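Subtilase cytotoxin subunit A (Escherichia coli, PDB 2IY9) cleaves the endoplasmic reticulum chaperone BiP in host cells as the serine protease subunit of an AB5 toxin. Local coordinates at residues Y87-A92 and G270-T275; Y101-V106 and N255-R260; V218-Q223 and T238-G243; A179-D184 and N245-A250. One frame throughout, in Å; residues are numbered along the deposited sequence.

Interaction 1 of 4, residues Y87-A92 and G270-T275; sequences YIHGTA and GTSEAT
H89 and S272 are the two residues that touch here, and the imidazole ring spans the gap between their helices. H89 sits on helix 84-98. From CB the side chain sets off anti to the backbone N, chi1 -166°. This carries the ring off its own helix toward the start of helix 271-288. CG is the branch point. The CE1-NE2 edge of the ring does the touching, and CD2 is turned further from S272. CE1 lies 3.1 Å from S272 OG and 3.4 Å from S272 CB. NE2 is 3.3 Å from S272 OG. H89 NE2 is hydrogen-bonded to the backbone O of S150, outside the two helices. The hydroxyl oxygen of S272 meets the ring at its edge, in the ring plane. The side chain of H89 comes within about 3 Å of the side chain of D52. D52, H89 and S272 are inferred to form the charge relay system, the catalytic triad of the peptidase S8 (subtilase) family. S272 presents its OG from the first turn of its helix, two residues after G270, the N-cap. Three residues further on, T275 OG1 donates a 2.7 Å hydrogen bond to T271 O. The backbone N of T275 binds the same oxygen from the opposite face of the carbonyl plane.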
loop_
_atom_site.group_PDB
_atom_site.type_symbol
_atom_site.label_atom_id
_atom_site.label_comp_id
_atom_site.label_asym_id
_atom_site.label_seq_id
_atom_site.Cartn_x
_atom_site.Cartn_y
_atom_site.Cartn_z
ATOM N N TYR A 87 13.142 7.869 9.789
ATOM C CA TYR A 87 12.965 7.359 11.151
ATOM C C TYR A 87 11.510 6.983 11.386
ATOM O O TYR A 87 11.223 5.976 12.026
ATOM C CB TYR A 87 13.422 8.383 12.208
ATOM C CG TYR A 87 13.311 7.881 13.641
ATOM C CD1 TYR A 87 13.813 6.632 14.004
ATOM C CD2 TYR A 87 12.707 8.661 14.632
ATOM C CE1 TYR A 87 13.707 6.168 15.303
ATOM C CE2 TYR A 87 12.596 8.203 15.948
ATOM C CZ TYR A 87 13.102 6.957 16.268
ATOM O OH TYR A 87 13.014 6.476 17.555
ATOM N N ILE A 88 10.603 7.785 10.835
ATOM C CA ILE A 88 9.176 7.674 11.143
ATOM C C ILE A 88 8.348 6.886 10.132
ATOM O O ILE A 88 7.247 6.402 10.459
ATOM C CB ILE A 88 8.534 9.080 11.385
ATOM C CG1 ILE A 88 8.484 9.907 10.093
ATOM C CG2 ILE A 88 9.301 9.811 12.479
ATOM C CD1 ILE A 88 7.872 11.333 10.256
ATOM N N HIS A 89 8.875 6.760 8.916
ATOM C CA HIS A 89 8.038 6.399 7.769
ATOM C C HIS A 89 7.382 5.022 7.878
ATOM O O HIS A 89 6.170 4.909 7.691
ATOM C CB HIS A 89 8.820 6.527 6.463
ATOM C CG HIS A 89 7.958 6.501 5.242
ATOM N ND1 HIS A 89 7.340 7.628 4.743
ATOM C CD2 HIS A 89 7.622 5.487 4.409
ATOM C CE1 HIS A 89 6.656 7.306 3.658
ATOM N NE2 HIS A 89 6.817 6.016 3.430
ATOM N N GLY A 90 8.172 3.993 8.188
ATOM C CA GLY A 90 7.640 2.630 8.344
ATOM C C GLY A 90 6.569 2.540 9.426
ATOM O O GLY A 90 5.502 1.933 9.216
ATOM N N THR A 91 6.853 3.146 10.582
ATOM C CA THR A 91 5.905 3.182 11.715
ATOM C C THR A 91 4.603 3.893 11.321
ATOM O O THR A 91 3.502 3.429 11.637
ATOM C CB THR A 91 6.520 3.885 12.966
ATOM O OG1 THR A 91 7.786 3.295 13.278
ATOM C CG2 THR A 91 5.605 3.756 14.180
ATOM N N ALA A 92 4.740 5.025 10.633
ATOM C CA ALA A 92 3.595 5.764 10.118
ATOM C C ALA A 92 2.682 4.865 9.266
ATOM O O ALA A 92 1.474 4.814 9.490
ATOM C CB ALA A 92 4.063 6.971 9.321
ATOM N N GLY A 270 0.169 12.677 0.877
ATOM C CA GLY A 270 0.866 12.092 -0.255
ATOM C C GLY A 270 0.494 10.648 -0.535
ATOM O O GLY A 270 -0.409 10.076 0.094
ATOM N N THR A 271 1.221 10.054 -1.467
ATOM C CA THR A 271 0.908 8.704 -1.942
ATOM C C THR A 271 1.333 7.586 -0.986
ATOM O O THR A 271 0.809 6.481 -1.070
ATOM C CB THR A 271 1.519 8.438 -3.333
ATOM O OG1 THR A 271 2.937 8.587 -3.264
ATOM C CG2 THR A 271 0.940 9.403 -4.378
ATOM N N SER A 272 2.280 7.857 -0.085
ATOM C CA SER A 272 2.665 6.852 0.920
ATOM C C SER A 272 1.455 6.507 1.787
ATOM O O SER A 272 1.107 5.328 1.971
ATOM C CB SER A 272 3.813 7.358 1.801
ATOM O OG SER A 272 5.009 7.527 1.052
ATOM N N GLU A 273 0.807 7.549 2.300
ATOM C CA GLU A 273 -0.376 7.399 3.155
ATOM C C GLU A 273 -1.538 6.724 2.415
ATOM O O GLU A 273 -2.210 5.836 2.966
ATOM C CB GLU A 273 -0.824 8.774 3.661
ATOM C CG GLU A 273 0.147 9.431 4.647
ATOM C CD GLU A 273 1.332 10.145 4.001
ATOM O OE1 GLU A 273 1.466 10.179 2.750
ATOM O OE2 GLU A 273 2.160 10.681 4.768
ATOM N N ALA A 274 -1.772 7.161 1.176
ATOM C CA ALA A 274 -2.829 6.601 0.327
ATOM C C ALA A 274 -2.611 5.105 0.090
ATOM O O ALA A 274 -3.538 4.317 0.167
ATOM C CB ALA A 274 -2.895 7.346 -1.016
ATOM N N THR A 275 -1.371 4.730 -0.191
ATOM C CA THR A 275 -1.029 3.334 -0.386
ATOM C C THR A 275 -1.340 2.508 0.869
ATOM O O THR A 275 -1.887 1.413 0.770
ATOM C CB THR A 275 0.439 3.198 -0.767
ATOM O OG1 THR A 275 0.671 3.941 -1.969
ATOM C CG2 THR A 275 0.826 1.731 -0.963
#

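Interaction 2 of 4, residues Y101-V106 and N255-R260; sequences YGIYGV and NITFLR
I103 is the residue through which the loop 101-106 meets strand 256-259. The contact is apolar and buried, and the two segments come closest at I103 and F258, whose CA atoms are 6.1 Å apart. Packing on backbone comes first. I103 CG1 rests 3.5 Å from L259 N, and I103 CD1 lies 3.6 Å from F258 C. The isoleucine therefore covers the peptide link between F258 and L259. The F258 side chain starts from the other side of the strand and packs on A92 and S95 of helix 84-98. Side-chain packing flanks this link. On one flank I103 CD1 meets T257 CG2 at 3.7 Å, the two side chains crossing obliquely. On the other, I103 CG1 meets L259 CB at 3.9 Å. T257 CG2 can reach the isoleucine because it stands anti to its backbone N, with OG1 beside that N at chi1 -53°. Polar bonding goes to neighbours: L259 N is hydrogen-bonded to S95 OG, and I103 O to S99 OG. The strand pairs with 265-268 in a two-stranded antiparallel hairpin, with a G1 beta bulge where N255 and I256 face G268. In this subtilase fold the hairpin leads directly to the helix that bears S272, the inferred nucleophile of the charge relay system.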
loop_
_atom_site.group_PDB
_atom_site.type_symbol
_atom_site.label_atom_id
_atom_site.label_comp_id
_atom_site.label_asym_id
_atom_site.label_seq_id
_atom_site.Cartn_x
_atom_site.Cartn_y
_atom_site.Cartn_z
ATOM N N TYR A 101 -5.142 1.601 18.624
ATOM C CA TYR A 101 -5.606 2.766 19.369
ATOM C C TYR A 101 -4.690 3.943 19.088
ATOM O O TYR A 101 -3.543 3.761 18.664
ATOM C CB TYR A 101 -5.689 2.478 20.883
ATOM C CG TYR A 101 -4.439 1.896 21.523
ATOM C CD1 TYR A 101 -3.402 2.715 21.974
ATOM C CD2 TYR A 101 -4.319 0.523 21.713
ATOM C CE1 TYR A 101 -2.258 2.158 22.583
ATOM C CE2 TYR A 101 -3.205 -0.028 22.314
ATOM C CZ TYR A 101 -2.188 0.785 22.747
ATOM O OH TYR A 101 -1.098 0.196 23.342
ATOM N N GLY A 102 -5.195 5.150 19.331
ATOM C CA GLY A 102 -4.454 6.366 19.013
ATOM C C GLY A 102 -4.760 6.652 17.567
ATOM O O GLY A 102 -5.797 7.233 17.250
ATOM N N ILE A 103 -3.889 6.199 16.683
ATOM C CA ILE A 103 -4.217 6.152 15.257
ATOM C C ILE A 103 -5.260 5.048 15.006
ATOM O O ILE A 103 -5.168 3.958 15.577
ATOM C CB ILE A 103 -2.936 5.920 14.409
ATOM C CG1 ILE A 103 -1.932 7.062 14.627
ATOM C CG2 ILE A 103 -3.242 5.766 12.915
ATOM C CD1 ILE A 103 -2.521 8.469 14.411
ATOM N N TYR A 104 -6.251 5.348 14.167
ATOM C CA TYR A 104 -7.263 4.368 13.789
ATOM C C TYR A 104 -6.816 3.641 12.536
ATOM O O TYR A 104 -6.953 4.158 11.422
ATOM C CB TYR A 104 -8.617 5.036 13.534
ATOM C CG TYR A 104 -9.274 5.609 14.771
ATOM C CD1 TYR A 104 -10.243 4.883 15.475
ATOM C CD2 TYR A 104 -8.923 6.873 15.245
ATOM C CE1 TYR A 104 -10.859 5.422 16.625
ATOM C CE2 TYR A 104 -9.525 7.410 16.386
ATOM C CZ TYR A 104 -10.483 6.687 17.064
ATOM O OH TYR A 104 -11.058 7.248 18.193
ATOM N N GLY A 105 -6.291 2.433 12.716
ATOM C CA GLY A 105 -5.892 1.619 11.584
ATOM C C GLY A 105 -7.117 1.218 10.788
ATOM O O GLY A 105 -8.198 1.048 11.353
ATOM N N VAL A 106 -6.952 1.104 9.470
ATOM C CA VAL A 106 -8.028 0.654 8.592
ATOM C C VAL A 106 -8.535 -0.731 8.987
ATOM O O VAL A 106 -9.755 -0.962 9.022
ATOM C CB VAL A 106 -7.587 0.640 7.102
ATOM C CG1 VAL A 106 -8.625 -0.102 6.237
ATOM C CG2 VAL A 106 -7.388 2.050 6.606
ATOM N N ASN A 255 -3.999 15.275 4.702
ATOM C CA ASN A 255 -4.400 15.550 6.083
ATOM C C ASN A 255 -4.569 14.216 6.805
ATOM O O ASN A 255 -5.617 13.932 7.386
ATOM C CB ASN A 255 -5.714 16.356 6.100
ATOM C CG ASN A 255 -6.065 16.890 7.479
ATOM O OD1 ASN A 255 -5.176 17.182 8.285
ATOM N ND2 ASN A 255 -7.373 17.054 7.748
ATOM N N ILE A 256 -3.543 13.376 6.709
ATOM C CA ILE A 256 -3.590 12.038 7.300
ATOM C C ILE A 256 -2.728 11.984 8.564
ATOM O O ILE A 256 -1.524 12.250 8.512
ATOM C CB ILE A 256 -3.100 10.943 6.299
ATOM C CG1 ILE A 256 -3.798 11.050 4.924
ATOM C CG2 ILE A 256 -3.204 9.550 6.932
ATOM C CD1 ILE A 256 -5.318 10.686 4.890
ATOM N N THR A 257 -3.349 11.652 9.695
ATOM C CA THR A 257 -2.636 11.577 10.972
ATOM C C THR A 257 -2.006 10.178 11.119
ATOM O O THR A 257 -2.644 9.180 10.797
ATOM C CB THR A 257 -3.584 11.891 12.156
ATOM O OG1 THR A 257 -4.252 13.145 11.923
ATOM C CG2 THR A 257 -2.819 11.999 13.454
ATOM N N PHE A 258 -0.760 10.118 11.586
ATOM C CA PHE A 258 -0.028 8.851 11.716
ATOM C C PHE A 258 0.824 8.785 12.988
ATOM O O PHE A 258 1.058 9.801 13.648
ATOM C CB PHE A 258 0.852 8.614 10.485
ATOM C CG PHE A 258 1.820 9.733 10.212
ATOM C CD1 PHE A 258 2.977 9.879 10.979
ATOM C CD2 PHE A 258 1.565 10.652 9.199
ATOM C CE1 PHE A 258 3.872 10.923 10.738
ATOM C CE2 PHE A 258 2.456 11.690 8.942
ATOM C CZ PHE A 258 3.611 11.827 9.715
ATOM N N LEU A 259 1.291 7.582 13.313
ATOM C CA LEU A 259 2.095 7.332 14.501
ATOM C C LEU A 259 3.598 7.488 14.230
ATOM O O LEU A 259 4.095 7.064 13.175
ATOM C CB LEU A 259 1.820 5.910 15.009
ATOM C CG LEU A 259 2.435 5.458 16.337
ATOM C CD1 LEU A 259 1.855 6.283 17.481
ATOM C CD2 LEU A 259 2.198 3.964 16.560
ATOM N N ARG A 260 4.305 8.089 15.190
ATOM C CA ARG A 260 5.774 8.208 15.166
ATOM C C ARG A 260 6.412 7.252 16.198
ATOM O O ARG A 260 5.753 6.892 17.173
ATOM C CB ARG A 260 6.191 9.643 15.492
ATOM C CG ARG A 260 5.654 10.730 14.548
ATOM C CD ARG A 260 5.727 12.096 15.225
ATOM N NE ARG A 260 7.038 12.298 15.834
ATOM C CZ ARG A 260 8.094 12.799 15.198
ATOM N NH1 ARG A 260 7.999 13.173 13.926
ATOM N NH2 ARG A 260 9.248 12.923 15.840
#

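Interaction 3 of 4, residues V218-Q223 and T238-G243; sequences VAALAQ and TGSRFG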
loop_
_atom_site.group_PDB
_atom_site.type_symbol
_atom_site.label_atom_id
_atom_site.label_comp_id
_atom_site.label_asym_id
_atom_site.label_seq_id
_atom_site.Cartn_x
_atom_site.Cartn_y
_atom_site.Cartn_z
ATOM N N VAL A 218 -1.127 3.209 -6.586
ATOM C CA VAL A 218 -2.033 4.061 -5.828
ATOM C C VAL A 218 -1.632 5.548 -5.896
ATOM O O VAL A 218 -0.487 5.902 -5.604
ATOM C CB VAL A 218 -2.127 3.584 -4.345
ATOM C CG1 VAL A 218 -3.048 4.509 -3.522
ATOM C CG2 VAL A 218 -2.625 2.119 -4.257
ATOM N N ALA A 219 -2.583 6.395 -6.291
ATOM C CA ALA A 219 -2.444 7.864 -6.219
ATOM C C ALA A 219 -3.199 8.448 -5.015
ATOM O O ALA A 219 -4.079 7.791 -4.449
ATOM C CB ALA A 219 -2.947 8.503 -7.505
ATOM N N ALA A 220 -2.892 9.704 -4.668
ATOM C CA ALA A 220 -3.398 10.331 -3.432
ATOM C C ALA A 220 -4.435 11.421 -3.704
ATOM O O ALA A 220 -4.223 12.299 -4.554
ATOM C CB ALA A 220 -2.250 10.907 -2.633
ATOM N N LEU A 221 -5.547 11.346 -2.978
ATOM C CA LEU A 221 -6.651 12.293 -3.129
ATOM C C LEU A 221 -6.626 13.360 -2.056
ATOM O O LEU A 221 -6.226 13.100 -0.914
ATOM C CB LEU A 221 -7.991 11.562 -3.038
ATOM C CG LEU A 221 -8.303 10.567 -4.152
ATOM C CD1 LEU A 221 -9.499 9.707 -3.790
ATOM C CD2 LEU A 221 -8.509 11.294 -5.498
ATOM N N ALA A 222 -7.094 14.549 -2.426
ATOM C CA ALA A 222 -7.372 15.619 -1.466
ATOM C C ALA A 222 -8.544 15.219 -0.574
ATOM O O ALA A 222 -9.354 14.364 -0.936
ATOM C CB ALA A 222 -7.687 16.912 -2.203
ATOM N N GLN A 223 -8.631 15.852 0.591
ATOM C CA GLN A 223 -9.721 15.595 1.520
ATOM C C GLN A 223 -11.073 15.840 0.858
ATOM O O GLN A 223 -11.259 16.831 0.143
ATOM C CB GLN A 223 -9.575 16.495 2.747
ATOM C CG GLN A 223 -10.568 16.192 3.857
ATOM C CD GLN A 223 -10.181 16.862 5.155
ATOM O OE1 GLN A 223 -9.006 17.183 5.372
ATOM N NE2 GLN A 223 -11.159 17.068 6.038
ATOM N N THR A 238 4.519 17.215 -2.000
ATOM C CA THR A 238 3.790 16.013 -1.582
ATOM C C THR A 238 2.640 15.660 -2.531
ATOM O O THR A 238 1.981 14.648 -2.341
ATOM C CB THR A 238 3.200 16.164 -0.164
ATOM O OG1 THR A 238 2.228 17.222 -0.156
ATOM C CG2 THR A 238 4.281 16.465 0.855
ATOM N N GLY A 239 2.412 16.501 -3.542
ATOM C CA GLY A 239 1.353 16.289 -4.514
ATOM C C GLY A 239 1.464 14.940 -5.202
ATOM O O GLY A 239 2.579 14.452 -5.459
ATOM N N SER A 240 0.312 14.340 -5.502
ATOM C CA SER A 240 0.290 13.007 -6.109
ATOM C C SER A 240 0.793 13.044 -7.540
ATOM O O SER A 240 0.345 13.858 -8.340
ATOM C CB SER A 240 -1.125 12.424 -6.102
ATOM O OG SER A 240 -1.133 11.106 -6.633
ATOM N N ARG A 241 1.712 12.145 -7.865
ATOM C CA ARG A 241 1.956 11.811 -9.265
ATOM C C ARG A 241 0.683 11.204 -9.863
ATOM O O ARG A 241 -0.217 10.753 -9.123
ATOM C CB ARG A 241 3.133 10.853 -9.393
ATOM C CG ARG A 241 4.447 11.546 -9.231
ATOM C CD ARG A 241 5.626 10.640 -9.508
ATOM N NE ARG A 241 6.855 11.428 -9.469
ATOM C CZ ARG A 241 8.079 10.945 -9.613
ATOM N NH1 ARG A 241 8.278 9.647 -9.824
ATOM N NH2 ARG A 241 9.113 11.774 -9.554
ATOM N N PHE A 242 0.586 11.215 -11.191
ATOM C CA PHE A 242 -0.646 10.819 -11.863
ATOM C C PHE A 242 -0.397 10.361 -13.298
ATOM O O PHE A 242 0.700 10.519 -13.844
ATOM C CB PHE A 242 -1.669 11.971 -11.855
ATOM C CG PHE A 242 -1.274 13.156 -12.714
ATOM C CD1 PHE A 242 -1.670 13.232 -14.054
ATOM C CD2 PHE A 242 -0.525 14.193 -12.183
ATOM C CE1 PHE A 242 -1.302 14.328 -14.860
ATOM C CE2 PHE A 242 -0.168 15.307 -12.970
ATOM C CZ PHE A 242 -0.549 15.370 -14.309
ATOM N N GLY A 243 -1.436 9.794 -13.901
ATOM C CA GLY A 243 -1.378 9.451 -15.312
ATOM C C GLY A 243 -2.136 8.191 -15.620
ATOM O O GLY A 243 -1.838 7.125 -15.072
#
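Strand 215-221 and the irregular segment 238-243 come closest at A220 and S240, whose CA atoms are 5.3 Å apart. One hydrogen bond joins them: A220 N donates to S240 OG at 3.0 Å, nearly straight with an N-H...O angle of 173°. The loop thus meets the strand through a side chain at this point. S240 OG stands anti to its own backbone N, chi1 -177°, which places it beside the carbonyl carbon. From there it also donates to R241 O at 2.7 Å, 16° out of the carbonyl plane. The hydroxyl is buried and gripped by two bonds, as acceptor from the strand and donor to its own loop. These fix its rotation. Strand 215-221 belongs to the parallel sheet at the core of the subtilase fold, next to strands 176-180 and 249-252. The segment 238-243 is part of the connection that runs on to 249-252. Alanine methyls pack beside the hydroxyl. A219 CB approaches S240 OG to 3.3 Å and R241 O to 3.9 Å. A220 CB packs on S240 CB at 3.9 Å. The R241 side chain extends away from the strand, and its NH2 forms a salt bridge with D184.

Interaction 4 of 4, residues A179-D184 and N245-A250; sequences AAVGND and NWVDIA
V181 and V247 meet through one methyl group each, and V181 has the most surface buried by the contact. The site lies on one face of the central parallel sheet of the subtilase fold, across strand 215-221 near R217 and A219. V181 directly follows strand 176-180. V247 stands two residues before strand 249-252. Strand 215-221 runs between those two in the sheet, so this contact passes over the strand in the middle. The CA atoms of V181 and V247 are 6.9 Å apart. V181 points its CB toward the other segment. Its CG1 lies beside the backbone N and anti to the carbonyl carbon, with chi1 at -64°, and does the touching. V247 answers with CG2, 3.8 Å from V181 CG1. The two side chains cross at about a right angle, and one methyl of each makes the contact. V247 CG1 stands anti to its backbone N, which turns CG2 to V181. Both valines are buried, and strand 215-221 adds to their packing: V181 also rests on R217, and V247 on A219. W246 is the third residue, and it takes part with its backbone. Its indole leads away from V181, stacks with the ring of H203 and makes a cation-pi contact with R196. Beyond V247, D248 OD2 forms a salt bridge with R217 of the middle strand. The W246 carbonyl is left facing the first valine, its O 3.7 Å from V181 CG1.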
loop_
_atom_site.group_PDB
_atom_site.type_symbol
_atom_site.label_atom_id
_atom_site.label_comp_id
_atom_site.label_asym_id
_atom_site.label_seq_id
_atom_site.Cartn_x
_atom_site.Cartn_y
_atom_site.Cartn_z
ATOM N N ALA A 179 1.547 -0.401 -4.292
ATOM C CA ALA A 179 2.698 0.468 -4.553
ATOM C C ALA A 179 2.309 1.926 -4.788
ATOM O O ALA A 179 1.489 2.218 -5.653
ATOM C CB ALA A 179 3.467 -0.055 -5.743
ATOM N N ALA A 180 2.913 2.835 -4.015
ATOM C CA ALA A 180 2.706 4.279 -4.187
ATOM C C ALA A 180 3.292 4.722 -5.526
ATOM O O ALA A 180 4.375 4.256 -5.904
ATOM C CB ALA A 180 3.381 5.045 -3.040
ATOM N N VAL A 181 2.596 5.617 -6.229
ATOM C CA VAL A 181 3.109 6.121 -7.513
ATOM C C VAL A 181 4.121 7.257 -7.307
ATOM O O VAL A 181 4.761 7.709 -8.260
ATOM C CB VAL A 181 1.990 6.536 -8.499
ATOM C CG1 VAL A 181 1.148 5.328 -8.880
ATOM C CG2 VAL A 181 1.117 7.666 -7.940
ATOM N N GLY A 182 4.246 7.718 -6.064
ATOM C CA GLY A 182 5.256 8.726 -5.717
ATOM C C GLY A 182 4.722 10.138 -5.649
ATOM O O GLY A 182 3.633 10.432 -6.153
ATOM N N ASN A 183 5.490 11.016 -5.009
ATOM C CA ASN A 183 5.071 12.405 -4.836
ATOM C C ASN A 183 5.820 13.352 -5.766
ATOM O O ASN A 183 6.835 12.967 -6.347
ATOM C CB ASN A 183 5.263 12.846 -3.391
ATOM C CG ASN A 183 4.384 12.076 -2.414
ATOM O OD1 ASN A 183 3.415 11.426 -2.800
ATOM N ND2 ASN A 183 4.719 12.162 -1.140
ATOM N N ASP A 184 5.285 14.571 -5.879
ATOM C CA ASP A 184 5.843 15.763 -6.570
ATOM C C ASP A 184 4.912 16.298 -7.664
ATOM O O ASP A 184 5.217 17.292 -8.326
ATOM C CB ASP A 184 7.287 15.593 -7.076
ATOM C CG ASP A 184 7.398 14.689 -8.308
ATOM O OD1 ASP A 184 6.371 14.314 -8.911
ATOM O OD2 ASP A 184 8.539 14.322 -8.651
ATOM N N ASN A 245 -3.201 4.850 -17.152
ATOM C CA ASN A 245 -2.362 3.678 -17.482
ATOM C C ASN A 245 -1.092 3.505 -16.619
ATOM O O ASN A 245 -0.342 2.535 -16.794
ATOM C CB ASN A 245 -2.016 3.630 -18.980
ATOM C CG ASN A 245 -1.937 2.209 -19.512
ATOM O OD1 ASN A 245 -1.088 1.894 -20.354
ATOM N ND2 ASN A 245 -2.823 1.342 -19.027
ATOM N N TRP A 246 -0.862 4.443 -15.694
ATOM C CA TRP A 246 0.241 4.342 -14.734
ATOM C C TRP A 246 -0.230 4.383 -13.269
ATOM O O TRP A 246 0.589 4.319 -12.353
ATOM C CB TRP A 246 1.276 5.445 -14.980
ATOM C CG TRP A 246 1.938 5.343 -16.311
ATOM C CD1 TRP A 246 1.471 5.827 -17.506
ATOM C CD2 TRP A 246 3.191 4.712 -16.591
ATOM N NE1 TRP A 246 2.368 5.539 -18.516
ATOM C CE2 TRP A 246 3.431 4.856 -17.981
ATOM C CE3 TRP A 246 4.133 4.032 -15.805
ATOM C CZ2 TRP A 246 4.575 4.337 -18.600
ATOM C CZ3 TRP A 246 5.282 3.528 -16.422
ATOM C CH2 TRP A 246 5.491 3.691 -17.808
ATOM N N VAL A 247 -1.547 4.484 -13.073
ATOM C CA VAL A 247 -2.168 4.537 -11.747
ATOM C C VAL A 247 -3.438 3.684 -11.806
ATOM O O VAL A 247 -4.279 3.887 -12.689
ATOM C CB VAL A 247 -2.539 6.001 -11.349
ATOM C CG1 VAL A 247 -3.242 6.043 -9.991
ATOM C CG2 VAL A 247 -1.288 6.932 -11.367
ATOM N N ASP A 248 -3.579 2.737 -10.875
ATOM C CA ASP A 248 -4.749 1.839 -10.856
ATOM C C ASP A 248 -5.946 2.379 -10.063
ATOM O O ASP A 248 -7.103 2.140 -10.430
ATOM C CB ASP A 248 -4.352 0.456 -10.323
ATOM C CG ASP A 248 -3.326 -0.232 -11.209
ATOM O OD1 ASP A 248 -3.640 -0.510 -12.387
ATOM O OD2 ASP A 248 -2.197 -0.475 -10.736
ATOM N N ILE A 249 -5.657 3.101 -8.983
ATOM C CA ILE A 249 -6.681 3.569 -8.049
ATOM C C ILE A 249 -6.156 4.787 -7.292
ATOM O O ILE A 249 -4.938 4.929 -7.079
ATOM C CB ILE A 249 -7.091 2.441 -7.042
ATOM C CG1 ILE A 249 -8.437 2.751 -6.368
ATOM C CG2 ILE A 249 -5.977 2.183 -6.001
ATOM C CD1 ILE A 249 -9.029 1.567 -5.595
ATOM N N ALA A 250 -7.078 5.656 -6.887
ATOM C CA ALA A 250 -6.746 6.755 -6.003
ATOM C C ALA A 250 -7.438 6.562 -4.661
ATOM O O ALA A 250 -8.553 6.029 -4.575
ATOM C CB ALA A 250 -7.123 8.100 -6.634
#

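In the fold
Interactions 3 and 4 are close neighbours, their centres about 7 Å apart. They share the parallel sheet, where strand 215-221 lies between 176-180 and 249-252. A probable hydrogen bond between G239 O and D184 N joins them. Interaction 1 has its centre about 14 Å from the centre of each. Helix 271-288 touches both: T271 packs on S240, and T271 N is hydrogen-bonded to N183 OD1. Interactions 1 and 2 have centres about 10 Å apart, and T91 and A92 pack against L259 O. Interactions 2 and 4 do not touch; their nearest atoms are about 10 Å apart. The chain order is 87-92, 101-106, 179-184, 218-223, 238-243, 245-250, 255-260, 270-275. The histidine and serine of the inferred charge relay system thus come from distant parts of one protease domain.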